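Local coordinates for protein putative NADPH-dependent oxidoreductase (Desulfitobacterium hafniense DCB-2, PDB 3DB2) that probably catalyses an NAD(P)H-dependent oxidation or reduction, as a two-domain Gfo/Idh/MocA-type dehydrogenase with a Rossmann-fold nucleotide-binding domain, on a substrate not yet identified, at residues P196-F201 / E222-K227; L331-A336 / V347-I352; R127-L132 / D265-H270; G239-N244 / Y254-S259. All blocks are in the same frame, centred on the assembly; numbering follows the deposited sequence.

Contact 1 of 4, residues P196-F201 / E222-K227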
loop_
_atom_site.group_PDB
_atom_site.type_symbol
_atom_site.label_atom_id
_atom_site.label_comp_id
_atom_site.label_asym_id
_atom_site.label_seq_id
_atom_site.Cartn_x
_atom_site.Cartn_y
_atom_site.Cartn_z
ATOM N N PRO C 196 19.550 0.477 -0.157
ATOM C CA PRO C 196 19.358 -0.214 -1.429
ATOM C C PRO C 196 18.386 -1.387 -1.413
ATOM O O PRO C 196 18.328 -2.285 -0.565
ATOM C CB PRO C 196 20.765 -0.742 -1.789
ATOM C CG PRO C 196 21.449 -0.834 -0.467
ATOM C CD PRO C 196 20.923 0.303 0.342
ATOM N N VAL C 197 17.564 -1.427 -2.452
ATOM C CA VAL C 197 16.634 -2.524 -2.686
ATOM C C VAL C 197 17.385 -3.780 -3.095
ATOM O O VAL C 197 18.339 -3.698 -3.866
ATOM C CB VAL C 197 15.626 -2.115 -3.769
ATOM C CG1 VAL C 197 14.777 -3.316 -4.146
ATOM C CG2 VAL C 197 14.775 -0.939 -3.288
ATOM N N ALA C 198 16.971 -4.935 -2.588
ATOM C CA ALA C 198 17.563 -6.208 -2.978
ATOM C C ALA C 198 16.796 -6.925 -4.073
ATOM O O ALA C 198 17.342 -7.564 -4.979
ATOM C CB ALA C 198 17.685 -7.125 -1.768
ATOM N N ARG C 199 15.479 -6.927 -4.005
ATOM C CA ARG C 199 14.623 -7.644 -4.932
ATOM C C ARG C 199 13.249 -6.982 -5.044
ATOM O O ARG C 199 12.786 -6.208 -4.176
ATOM C CB ARG C 199 14.405 -9.110 -4.544
ATOM C CG ARG C 199 13.697 -9.331 -3.206
ATOM C CD ARG C 199 13.774 -10.830 -2.825
ATOM N NE ARG C 199 15.217 -11.136 -2.737
ATOM C CZ ARG C 199 15.957 -10.824 -1.698
ATOM N NH1 ARG C 199 15.450 -10.242 -0.608
ATOM N NH2 ARG C 199 17.247 -11.150 -1.815
ATOM N N VAL C 200 12.569 -7.274 -6.152
ATOM C CA VAL C 200 11.345 -6.685 -6.621
ATOM C C VAL C 200 10.324 -7.729 -7.058
ATOM O O VAL C 200 10.761 -8.688 -7.699
ATOM C CB VAL C 200 11.633 -5.785 -7.857
ATOM C CG1 VAL C 200 10.385 -5.054 -8.327
ATOM C CG2 VAL C 200 12.742 -4.791 -7.551
ATOM N N PHE C 201 9.043 -7.505 -6.780
ATOM C CA PHE C 201 7.969 -8.264 -7.419
ATOM C C PHE C 201 6.932 -7.229 -7.897
ATOM O O PHE C 201 6.577 -6.300 -7.180
ATOM C CB PHE C 201 7.352 -9.366 -6.555
ATOM C CG PHE C 201 6.282 -10.121 -7.327
ATOM C CD1 PHE C 201 6.666 -11.224 -8.086
ATOM C CD2 PHE C 201 4.943 -9.768 -7.353
ATOM C CE1 PHE C 201 5.736 -11.921 -8.845
ATOM C CE2 PHE C 201 4.010 -10.470 -8.093
ATOM C CZ PHE C 201 4.413 -11.555 -8.842
ATOM N N GLU C 222 11.941 -5.763 -1.304
ATOM C CA GLU C 222 12.648 -6.163 -0.085
ATOM C C GLU C 222 14.020 -5.489 -0.136
ATOM O O GLU C 222 14.659 -5.574 -1.200
ATOM C CB GLU C 222 12.862 -7.647 0.071
ATOM C CG GLU C 222 11.610 -8.436 0.372
ATOM C CD GLU C 222 11.957 -9.782 1.001
ATOM O OE1 GLU C 222 12.791 -10.520 0.450
ATOM O OE2 GLU C 222 11.368 -10.095 2.052
ATOM N N PHE C 223 14.418 -4.877 0.952
ATOM C CA PHE C 223 15.664 -4.132 1.073
ATOM C C PHE C 223 16.819 -5.070 1.440
ATOM O O PHE C 223 16.572 -6.189 1.878
ATOM C CB PHE C 223 15.546 -2.986 2.105
ATOM C CG PHE C 223 14.697 -1.884 1.442
ATOM C CD1 PHE C 223 13.321 -1.924 1.550
ATOM C CD2 PHE C 223 15.311 -0.885 0.732
ATOM C CE1 PHE C 223 12.527 -0.969 0.929
ATOM C CE2 PHE C 223 14.523 0.065 0.071
ATOM C CZ PHE C 223 13.147 -0.002 0.154
ATOM N N GLU C 224 18.049 -4.601 1.240
ATOM C CA GLU C 224 19.203 -5.443 1.562
ATOM C C GLU C 224 19.249 -5.756 3.054
ATOM O O GLU C 224 19.755 -6.801 3.458
ATOM C CB GLU C 224 20.479 -4.741 1.073
ATOM C CG GLU C 224 20.998 -5.266 -0.250
ATOM C CD GLU C 224 20.911 -4.291 -1.403
ATOM O OE1 GLU C 224 21.981 -4.049 -2.012
ATOM O OE2 GLU C 224 19.796 -3.789 -1.673
ATOM N N ASP C 225 18.692 -4.869 3.874
ATOM C CA ASP C 225 18.649 -5.141 5.322
ATOM C C ASP C 225 17.382 -5.842 5.784
ATOM O O ASP C 225 17.157 -6.013 6.984
ATOM C CB ASP C 225 18.867 -3.835 6.094
ATOM C CG ASP C 225 17.682 -2.905 6.155
ATOM O OD1 ASP C 225 16.662 -3.156 5.477
ATOM O OD2 ASP C 225 17.736 -1.900 6.901
ATOM N N GLY C 226 16.500 -6.302 4.908
ATOM C CA GLY C 226 15.327 -7.024 5.338
ATOM C C GLY C 226 14.038 -6.235 5.419
ATOM O O GLY C 226 12.971 -6.826 5.505
ATOM N N LYS C 227 14.132 -4.914 5.419
ATOM C CA LYS C 227 12.955 -4.042 5.524
ATOM C C LYS C 227 12.160 -4.193 4.239
ATOM O O LYS C 227 12.718 -4.722 3.263
ATOM C CB LYS C 227 13.386 -2.619 5.789
ATOM C CG LYS C 227 14.107 -2.391 7.107
ATOM C CD LYS C 227 14.119 -0.884 7.400
ATOM C CE LYS C 227 14.736 -0.612 8.762
ATOM N NZ LYS C 227 16.142 -1.080 8.798
HETATM O O HOH W 1 16.971 -8.845 1.591
#
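Ala198 and Arg199 together stand against the single residue Glu222, a classic beta bulge in the hairpin of strands 197-205 and 216-223 of the C-terminal domain's large sheet. The carbonyl of Glu222 serves both, taking Ala198 N at 2.8 Å and Arg199 N at 3.2 Å, with both donors in the carbonyl plane. Glu222 N returns a bond to Arg199 O, closing the hydrogen-bonded pair. The tight side lies beneath Val197 and Phe223, a non-hydrogen-bonded pair whose alpha carbons come within 4.2 Å. There Val197 CG2, placed beside its own backbone N by a chi1 of 172°, meets Phe223 CE2 at 3.5 Å; Leu194 of helix 183-194 and Ile349 add to this buried layer. The other side is polar and partly exposed; a water enters it, and Phe203 of the second subunit packs on Arg199 and Glu222. Arg199 reaches back over its neighbour, its chain folded at chi3 (60°) so that one guanidinium face lies over Ala198 CB, near its rim, while NH1 forms a salt bridge to Glu222 OE1 at 2.9 Å. The two flat groups are steeply turned, 72° apart, and OE1 is met on its anti side but tilted out of the carboxylate plane. Arg199 NH2 pairs with Glu348, and Glu222 OE2 with Lys205 of the second subunit. A methionine in place of Arg199 would probably leave Glu222 OE1 and Glu348 without this shared positive partner. The water accepts from Arg199 NH1 at 3.0 Å and donates to Phe223 O at 2.7 Å.

Contact 2 of 4, residues L331-A336 / V347-I352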
loop_
_atom_site.group_PDB
_atom_site.type_symbol
_atom_site.label_atom_id
_atom_site.label_comp_id
_atom_site.label_asym_id
_atom_site.label_seq_id
_atom_site.Cartn_x
_atom_site.Cartn_y
_atom_site.Cartn_z
ATOM N N LEU C 331 16.827 3.143 -11.657
ATOM C CA LEU C 331 16.346 2.576 -12.906
ATOM C C LEU C 331 16.219 1.050 -12.844
ATOM O O LEU C 331 15.303 0.452 -13.386
ATOM C CB LEU C 331 17.315 2.872 -14.046
ATOM C CG LEU C 331 17.031 2.228 -15.424
ATOM C CD1 LEU C 331 15.655 2.687 -15.903
ATOM C CD2 LEU C 331 18.167 2.569 -16.386
ATOM N N ALA C 332 17.200 0.434 -12.185
ATOM C CA ALA C 332 17.249 -1.015 -12.017
ATOM C C ALA C 332 16.009 -1.543 -11.298
ATOM O O ALA C 332 15.519 -2.626 -11.600
ATOM C CB ALA C 332 18.505 -1.388 -11.246
ATOM N N VAL C 333 15.471 -0.789 -10.347
ATOM C CA VAL C 333 14.204 -1.187 -9.726
ATOM C C VAL C 333 13.096 -1.258 -10.771
ATOM O O VAL C 333 12.301 -2.199 -10.824
ATOM C CB VAL C 333 13.849 -0.243 -8.570
ATOM C CG1 VAL C 333 12.520 -0.515 -7.907
ATOM C CG2 VAL C 333 14.937 -0.352 -7.484
ATOM N N VAL C 334 13.029 -0.230 -11.637
ATOM C CA VAL C 334 12.013 -0.192 -12.677
ATOM C C VAL C 334 12.228 -1.376 -13.621
ATOM O O VAL C 334 11.249 -2.041 -13.970
ATOM C CB VAL C 334 12.010 1.150 -13.436
ATOM C CG1 VAL C 334 11.001 1.114 -14.588
ATOM C CG2 VAL C 334 11.659 2.322 -12.521
ATOM N N LEU C 335 13.471 -1.650 -14.012
ATOM C CA LEU C 335 13.682 -2.729 -14.985
ATOM C C LEU C 335 13.366 -4.089 -14.340
ATOM O O LEU C 335 12.830 -4.983 -14.996
ATOM C CB LEU C 335 15.090 -2.669 -15.552
ATOM C CG LEU C 335 15.488 -1.378 -16.277
ATOM C CD1 LEU C 335 16.975 -1.387 -16.625
ATOM C CD2 LEU C 335 14.649 -1.149 -17.534
ATOM N N ALA C 336 13.677 -4.200 -13.058
ATOM C CA ALA C 336 13.422 -5.489 -12.376
ATOM C C ALA C 336 11.933 -5.733 -12.282
ATOM O O ALA C 336 11.476 -6.885 -12.412
ATOM C CB ALA C 336 14.101 -5.460 -11.025
ATOM N N VAL C 347 12.475 -10.724 -8.792
ATOM C CA VAL C 347 13.691 -10.462 -9.556
ATOM C C VAL C 347 14.682 -9.746 -8.665
ATOM O O VAL C 347 14.302 -8.724 -8.056
ATOM C CB VAL C 347 13.404 -9.582 -10.781
ATOM C CG1 VAL C 347 14.730 -9.211 -11.455
ATOM C CG2 VAL C 347 12.469 -10.306 -11.734
ATOM N N GLU C 348 15.884 -10.296 -8.585
ATOM C CA GLU C 348 16.972 -9.718 -7.797
ATOM C C GLU C 348 17.472 -8.484 -8.564
ATOM O O GLU C 348 17.613 -8.481 -9.773
ATOM C CB GLU C 348 18.123 -10.678 -7.563
ATOM C CG GLU C 348 17.770 -12.006 -6.913
ATOM C CD GLU C 348 17.198 -11.806 -5.519
ATOM O OE1 GLU C 348 17.920 -11.259 -4.661
ATOM O OE2 GLU C 348 16.031 -12.200 -5.346
ATOM N N ILE C 349 17.770 -7.407 -7.847
ATOM C CA ILE C 349 18.353 -6.251 -8.522
ATOM C C ILE C 349 19.715 -6.609 -9.093
ATOM O O ILE C 349 20.171 -6.073 -10.096
ATOM C CB ILE C 349 18.465 -5.078 -7.537
ATOM C CG1 ILE C 349 17.140 -4.656 -6.889
ATOM C CG2 ILE C 349 19.115 -3.890 -8.223
ATOM C CD1 ILE C 349 16.143 -4.096 -7.891
ATOM N N ALA C 350 20.420 -7.566 -8.483
ATOM C CA ALA C 350 21.731 -7.931 -9.028
ATOM C C ALA C 350 21.637 -8.505 -10.434
ATOM O O ALA C 350 22.553 -8.354 -11.251
ATOM C CB ALA C 350 22.397 -8.936 -8.093
ATOM N N GLU C 351 20.524 -9.140 -10.736
ATOM C CA GLU C 351 20.238 -9.772 -12.014
ATOM C C GLU C 351 20.233 -8.744 -13.139
ATOM O O GLU C 351 20.464 -8.969 -14.329
ATOM C CB GLU C 351 18.887 -10.446 -12.021
ATOM C CG GLU C 351 18.738 -11.772 -11.320
ATOM C CD GLU C 351 17.314 -12.275 -11.581
ATOM O OE1 GLU C 351 17.049 -12.276 -12.800
ATOM O OE2 GLU C 351 16.567 -12.596 -10.617
ATOM N N ILE C 352 19.912 -7.517 -12.756
ATOM C CA ILE C 352 19.767 -6.416 -13.705
ATOM C C ILE C 352 21.147 -5.762 -13.807
ATOM O O ILE C 352 21.685 -5.573 -14.883
ATOM C CB ILE C 352 18.739 -5.366 -13.270
ATOM C CG1 ILE C 352 17.305 -5.865 -13.170
ATOM C CG2 ILE C 352 18.795 -4.134 -14.181
ATOM C CD1 ILE C 352 16.729 -6.297 -14.514
#
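A short C-terminal strand that runs straight into a terminal helix is laid against helix 324-343, and residues 331-336 and 347-352 form the apolar seam between them. Ala336 is at its centre. Its methyl group is met by three side chains: by Val347 CG1 at 3.8 Å from Ala336 CB, by Ile352 CG1 at 3.9 Å from the same carbon, and by the end of Ile349. So small a side chain is consistent with the close approach of the strand, the alpha carbons of Ala336 and Val347 being only 5.7 Å apart. One turn earlier, Ala332 offers a second shallow spot, where its CB lies 4.0 Å from Ile349 CG2 and equally near the CG2 of Ile352. Both isoleucines thus turn CG2 to Ala332, but reach Ala336 differently, Ile349 with CD1 and Ile352 with CG1. Ile349 CD1, swung round by a chi2 of -65°, continues to the backbone of Val333, touching its CA at 3.9 Å and its CG2 slightly farther off. Ile352 sends CD1 over the peptide joining Leu335 to Ala336, and Leu335 lies athwart the isoleucine, Leu335 CD1 standing 4.1 Å from Ile352 CG2. Val347 also covers the carbonyl of Ala336, its CG2 standing 3.6 Å from Ala336 O. The seam is held by van der Waals contact throughout. Behind it, Val333 and Val334 turn to helix 183-194, while strand 347-348 adds an edge to the large sheet beside strand 197-205, whose Val197 and Val200 cover Ile349.

Contact 3 of 4, residues R127-L132 / D265-H270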
loop_
_atom_site.group_PDB
_atom_site.type_symbol
_atom_site.label_atom_id
_atom_site.label_comp_id
_atom_site.label_asym_id
_atom_site.label_seq_id
_atom_site.Cartn_x
_atom_site.Cartn_y
_atom_site.Cartn_z
ATOM N N ARG C 127 13.473 13.997 -2.677
ATOM C CA ARG C 127 14.196 13.696 -1.461
ATOM C C ARG C 127 14.670 14.994 -0.793
ATOM O O ARG C 127 14.955 14.958 0.396
ATOM C CB ARG C 127 15.410 12.787 -1.659
ATOM C CG ARG C 127 16.527 13.288 -2.533
ATOM C CD ARG C 127 17.817 12.559 -2.259
ATOM N NE ARG C 127 17.885 11.257 -2.935
ATOM C CZ ARG C 127 18.895 10.419 -2.676
ATOM N NH1 ARG C 127 19.835 10.746 -1.808
ATOM N NH2 ARG C 127 19.013 9.229 -3.256
ATOM N N ARG C 128 14.709 16.075 -1.555
ATOM C CA ARG C 128 15.156 17.361 -1.048
ATOM C C ARG C 128 14.065 18.134 -0.315
ATOM O O ARG C 128 14.367 19.087 0.426
ATOM C CB ARG C 128 15.679 18.234 -2.190
ATOM C CG ARG C 128 16.580 17.543 -3.184
ATOM C CD ARG C 128 17.738 18.408 -3.595
ATOM N NE ARG C 128 18.781 17.564 -4.159
ATOM C CZ ARG C 128 20.036 17.378 -3.834
ATOM N NH1 ARG C 128 20.581 18.014 -2.829
ATOM N NH2 ARG C 128 20.770 16.528 -4.542
ATOM N N LEU C 129 12.804 17.757 -0.519
ATOM C CA LEU C 129 11.711 18.446 0.143
ATOM C C LEU C 129 11.935 18.459 1.654
ATOM O O LEU C 129 12.521 17.507 2.153
ATOM C CB LEU C 129 10.385 17.781 -0.187
ATOM C CG LEU C 129 9.849 18.008 -1.612
ATOM C CD1 LEU C 129 8.667 17.113 -1.901
ATOM C CD2 LEU C 129 9.442 19.473 -1.786
ATOM N N GLY C 130 11.482 19.513 2.335
ATOM C CA GLY C 130 11.694 19.590 3.783
ATOM C C GLY C 130 11.012 18.392 4.444
ATOM O O GLY C 130 11.488 17.871 5.433
ATOM N N ALA C 131 9.900 17.942 3.875
ATOM C CA ALA C 131 9.193 16.794 4.462
ATOM C C ALA C 131 10.037 15.542 4.354
ATOM O O ALA C 131 10.098 14.807 5.326
ATOM C CB ALA C 131 7.861 16.608 3.796
ATOM N N LEU C 132 10.691 15.276 3.224
ATOM C CA LEU C 132 11.462 14.036 3.121
ATOM C C LEU C 132 12.709 14.075 3.997
ATOM O O LEU C 132 13.172 13.092 4.633
ATOM C CB LEU C 132 11.787 13.812 1.644
ATOM C CG LEU C 132 10.837 12.926 0.858
ATOM C CD1 LEU C 132 10.820 11.502 1.413
ATOM C CD2 LEU C 132 9.433 13.540 0.857
ATOM N N ASP C 265 9.468 26.673 -4.493
ATOM C CA ASP C 265 9.739 27.224 -3.186
ATOM C C ASP C 265 8.586 27.078 -2.186
ATOM O O ASP C 265 8.809 27.338 -0.992
ATOM C CB ASP C 265 10.083 28.712 -3.242
ATOM C CG ASP C 265 9.047 29.586 -3.907
ATOM O OD1 ASP C 265 8.076 29.073 -4.501
ATOM O OD2 ASP C 265 9.251 30.824 -3.838
ATOM N N VAL C 266 7.420 26.674 -2.630
ATOM C CA VAL C 266 6.281 26.484 -1.740
ATOM C C VAL C 266 5.653 25.095 -1.788
ATOM O O VAL C 266 4.601 24.803 -1.209
ATOM C CB VAL C 266 5.177 27.535 -2.044
ATOM C CG1 VAL C 266 5.611 28.923 -1.613
ATOM C CG2 VAL C 266 4.806 27.547 -3.520
ATOM N N THR C 267 6.272 24.164 -2.497
ATOM C CA THR C 267 5.764 22.806 -2.633
ATOM C C THR C 267 5.505 22.161 -1.264
ATOM O O THR C 267 4.457 21.551 -1.066
ATOM C CB THR C 267 6.758 21.911 -3.373
ATOM O OG1 THR C 267 6.884 22.449 -4.698
ATOM C CG2 THR C 267 6.250 20.482 -3.564
ATOM N N ASP C 268 6.467 22.328 -0.354
ATOM C CA ASP C 268 6.277 21.742 0.977
ATOM C C ASP C 268 5.051 22.256 1.718
ATOM O O ASP C 268 4.520 21.584 2.611
ATOM C CB ASP C 268 7.502 22.024 1.824
ATOM C CG ASP C 268 8.657 21.065 1.643
ATOM O OD1 ASP C 268 8.439 19.840 1.771
ATOM O OD2 ASP C 268 9.803 21.504 1.371
ATOM N N GLU C 269 4.587 23.463 1.403
ATOM C CA GLU C 269 3.443 24.028 2.104
ATOM C C GLU C 269 2.153 23.341 1.671
ATOM O O GLU C 269 1.158 23.443 2.387
ATOM C CB GLU C 269 3.290 25.534 1.842
ATOM C CG GLU C 269 4.460 26.344 2.364
ATOM C CD GLU C 269 4.276 27.845 2.199
ATOM O OE1 GLU C 269 3.124 28.335 2.263
ATOM O OE2 GLU C 269 5.288 28.550 2.009
ATOM N N HIS C 270 2.201 22.657 0.537
ATOM C CA HIS C 270 1.049 21.908 0.046
ATOM C C HIS C 270 1.219 20.410 0.304
ATOM O O HIS C 270 0.916 19.545 -0.518
ATOM C CB HIS C 270 0.830 22.255 -1.425
ATOM C CG HIS C 270 0.606 23.751 -1.484
ATOM N ND1 HIS C 270 -0.652 24.290 -1.586
ATOM C CD2 HIS C 270 1.456 24.800 -1.426
ATOM C CE1 HIS C 270 -0.575 25.614 -1.603
ATOM N NE2 HIS C 270 0.697 25.955 -1.520
#
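Thr267 and Asp268 reach the start of helix 130-140 from a loop between two strands of the large sheet. Thr267 comes first: its CG2 packs on Leu129 CD2 at 3.8 Å, while its hydroxyl group is engaged elsewhere, by Trp260 O and His302. Asp268 follows and brings the polar part. The side chains of Asp268 and Leu129 run alongside one another, pointing opposite ways, which sets the carboxylate over the first peptide nitrogens of the helix. OD2 receives Gly130 N at 2.8 Å, on the syn side and with a nearly straight N-H...O angle of 164°. OD1 takes Ala131 N at 3.2 Å, but from well above the carboxylate plane, and the same oxygen lies 3.4 Å from Leu129 CB. At Gly130 a beta carbon would come rather near OD2, so its absence may ease the acid's approach. An asparagine in place of Asp268 would probably lose one of these acceptors and leave Gly130 N or Ala131 N without its partner. Val300 N, a further backbone donor, also bonds to OD2. Gly130 N and Ala131 N belong to the helix N-terminus, the positive end of its dipole, which would be expected to stabilise the negative charge of this buried carboxylate.

Contact 4 of 4, residues G239-N244 / Y254-S259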
loop_
_atom_site.group_PDB
_atom_site.type_symbol
_atom_site.label_atom_id
_atom_site.label_comp_id
_atom_site.label_asym_id
_atom_site.label_seq_id
_atom_site.Cartn_x
_atom_site.Cartn_y
_atom_site.Cartn_z
ATOM N N GLY C 239 -5.025 12.345 -8.800
ATOM C CA GLY C 239 -3.670 12.431 -8.304
ATOM C C GLY C 239 -3.518 12.146 -6.814
ATOM O O GLY C 239 -4.247 12.662 -5.960
ATOM N N VAL C 240 -2.539 11.306 -6.490
ATOM C CA VAL C 240 -2.163 10.975 -5.123
ATOM C C VAL C 240 -0.623 10.865 -5.109
ATOM O O VAL C 240 -0.091 10.254 -6.042
ATOM C CB VAL C 240 -2.675 9.640 -4.569
ATOM C CG1 VAL C 240 -2.153 9.369 -3.149
ATOM C CG2 VAL C 240 -4.189 9.571 -4.603
ATOM N N PHE C 241 -0.026 11.448 -4.086
ATOM C CA PHE C 241 1.385 11.273 -3.770
ATOM C C PHE C 241 1.434 11.078 -2.243
ATOM O O PHE C 241 1.244 12.056 -1.520
ATOM C CB PHE C 241 2.290 12.407 -4.180
ATOM C CG PHE C 241 3.787 12.243 -4.054
ATOM C CD1 PHE C 241 4.461 12.127 -2.840
ATOM C CD2 PHE C 241 4.581 12.219 -5.195
ATOM C CE1 PHE C 241 5.817 11.969 -2.708
ATOM C CE2 PHE C 241 5.949 12.044 -5.089
ATOM C CZ PHE C 241 6.572 11.917 -3.868
ATOM N N SER C 242 1.747 9.845 -1.844
ATOM C CA SER C 242 1.778 9.555 -0.406
ATOM C C SER C 242 2.921 8.619 -0.035
ATOM O O SER C 242 3.419 7.867 -0.855
ATOM C CB SER C 242 0.437 8.969 0.015
ATOM O OG SER C 242 0.119 7.806 -0.712
ATOM N N ILE C 243 3.336 8.700 1.240
ATOM C CA ILE C 243 4.321 7.823 1.832
ATOM C C ILE C 243 3.862 7.548 3.282
ATOM O O ILE C 243 3.596 8.496 4.035
ATOM C CB ILE C 243 5.730 8.435 1.849
ATOM C CG1 ILE C 243 6.180 8.976 0.488
ATOM C CG2 ILE C 243 6.786 7.468 2.392
ATOM C CD1 ILE C 243 7.606 9.454 0.422
ATOM N N ASN C 244 3.754 6.279 3.608
ATOM C CA ASN C 244 3.377 5.847 4.951
ATOM C C ASN C 244 4.587 5.026 5.427
ATOM O O ASN C 244 5.040 4.111 4.750
ATOM C CB ASN C 244 2.139 4.974 5.023
ATOM C CG ASN C 244 0.909 5.643 4.427
ATOM O OD1 ASN C 244 0.720 6.825 4.620
ATOM N ND2 ASN C 244 0.094 4.903 3.719
ATOM N N TYR C 254 2.442 10.832 5.162
ATOM C CA TYR C 254 2.738 11.992 4.333
ATOM C C TYR C 254 1.858 11.968 3.075
ATOM O O TYR C 254 1.704 10.902 2.466
ATOM C CB TYR C 254 4.194 12.000 3.922
ATOM C CG TYR C 254 4.672 13.010 2.917
ATOM C CD1 TYR C 254 4.804 14.351 3.260
ATOM C CD2 TYR C 254 5.015 12.644 1.613
ATOM C CE1 TYR C 254 5.240 15.276 2.335
ATOM C CE2 TYR C 254 5.467 13.590 0.696
ATOM C CZ TYR C 254 5.577 14.907 1.060
ATOM O OH TYR C 254 6.025 15.884 0.190
ATOM N N GLN C 255 1.323 13.122 2.746
ATOM C CA GLN C 255 0.551 13.414 1.561
ATOM C C GLN C 255 1.070 14.679 0.882
ATOM O O GLN C 255 1.289 15.665 1.575
ATOM C CB GLN C 255 -0.938 13.643 1.883
ATOM C CG GLN C 255 -1.767 12.406 2.120
ATOM C CD GLN C 255 -2.245 11.705 0.867
ATOM O OE1 GLN C 255 -2.145 12.223 -0.246
ATOM N NE2 GLN C 255 -2.781 10.488 1.001
ATOM N N LEU C 256 1.256 14.652 -0.423
ATOM C CA LEU C 256 1.617 15.874 -1.153
ATOM C C LEU C 256 0.640 16.171 -2.276
ATOM O O LEU C 256 0.209 15.226 -2.938
ATOM C CB LEU C 256 3.027 15.714 -1.694
ATOM C CG LEU C 256 3.530 16.778 -2.677
ATOM C CD1 LEU C 256 3.830 18.051 -1.884
ATOM C CD2 LEU C 256 4.709 16.206 -3.430
ATOM N N ASP C 257 0.294 17.446 -2.488
ATOM C CA ASP C 257 -0.470 17.882 -3.636
ATOM C C ASP C 257 0.524 18.161 -4.766
ATOM O O ASP C 257 1.113 19.248 -4.786
ATOM C CB ASP C 257 -1.244 19.166 -3.394
ATOM C CG ASP C 257 -2.067 19.598 -4.586
ATOM O OD1 ASP C 257 -2.028 18.980 -5.664
ATOM O OD2 ASP C 257 -2.820 20.582 -4.388
ATOM N N PHE C 258 0.709 17.180 -5.631
ATOM C CA PHE C 258 1.732 17.211 -6.666
ATOM C C PHE C 258 1.521 18.355 -7.667
ATOM O O PHE C 258 2.422 18.684 -8.459
ATOM C CB PHE C 258 1.828 15.852 -7.407
ATOM C CG PHE C 258 3.170 15.747 -8.117
ATOM C CD1 PHE C 258 4.299 15.359 -7.423
ATOM C CD2 PHE C 258 3.289 16.058 -9.465
ATOM C CE1 PHE C 258 5.519 15.276 -8.076
ATOM C CE2 PHE C 258 4.506 15.977 -10.125
ATOM C CZ PHE C 258 5.626 15.601 -9.405
ATOM N N SER C 259 0.350 18.954 -7.636
ATOM C CA SER C 259 0.025 20.068 -8.525
ATOM C C SER C 259 0.879 21.262 -8.173
ATOM O O SER C 259 1.026 22.143 -9.045
ATOM C CB SER C 259 -1.474 20.358 -8.492
ATOM O OG SER C 259 -1.883 20.988 -7.306
HETATM O O HOH W 2 -0.272 9.011 3.669
#
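Strands 240-244 and 254-256 run antiparallel, their axes 4.7 Å apart at closest and their directions 163° apart, as the two arms of a hairpin of the large mixed sheet of the C-terminal domain. Ile243 and Tyr254 form a hydrogen-bonded pair, joined by Tyr254 N to Ile243 O at 2.8 Å and by the reciprocal bond, while Leu256 N bonds to Phe241 O. Ser242 and Gln255 are the non-hydrogen-bonded pair between, and Ser242 CA makes a CA-H...O contact with Tyr254 O. Phe241 and Ile243 pack on helix 183-194, Tyr254 and Ile243 on helix 130-140; Phe258 lies by Trp261 and Phe154. With CG opposite its backbone N (chi1 -172°), the Phe241 ring lies beside Leu256, whose CD2 sits over one face, 4.2 Å from the centroid and only 14° off the normal, a CH-pi contact. Phe241 CE1 comes to the edge of the Tyr254 ring, 3.8 Å from Tyr254 CE2, and Phe241 CD2 approaches Phe258 CD1 at 3.9 Å. Ile243 CG1 also reaches the tyrosine's edge, at CD2. On the opposite face Gln255 folds back until NE2 is 3.7 Å from Ser242 CB. A water donates to both Asn244 OD1 and Tyr254 O. Backbone bonds thus set the register, dispersion and CH-pi contact join the buried aromatic face, and Ser242, Gln255 and the water make the other more polar, though Val240 is there as well.

How the contacts relate
Contacts 1, 2 and 4 all belong to the large mixed sheet of the C-terminal domain, and contact 3 ties a helix that covers it to the loop joining two of its strands. Contacts 1 and 2 adjoin, centres 11 Å apart, with Val347 N to Val200 O and Ile349 N to Ala198 O both 2.9 Å. Contacts 3 and 4 are equally close, and there Ala131 CB meets Tyr254 CE1 while Asp257 N approaches His270 O at 2.9 Å. The two pairs are remote, contacts 2 and 3 being about 29 Å apart between centres. Contacts 1 and 4 both reach the second subunit. A glycerol, probably from crystallisation, lies about 5 Å from the Asp268 side chain.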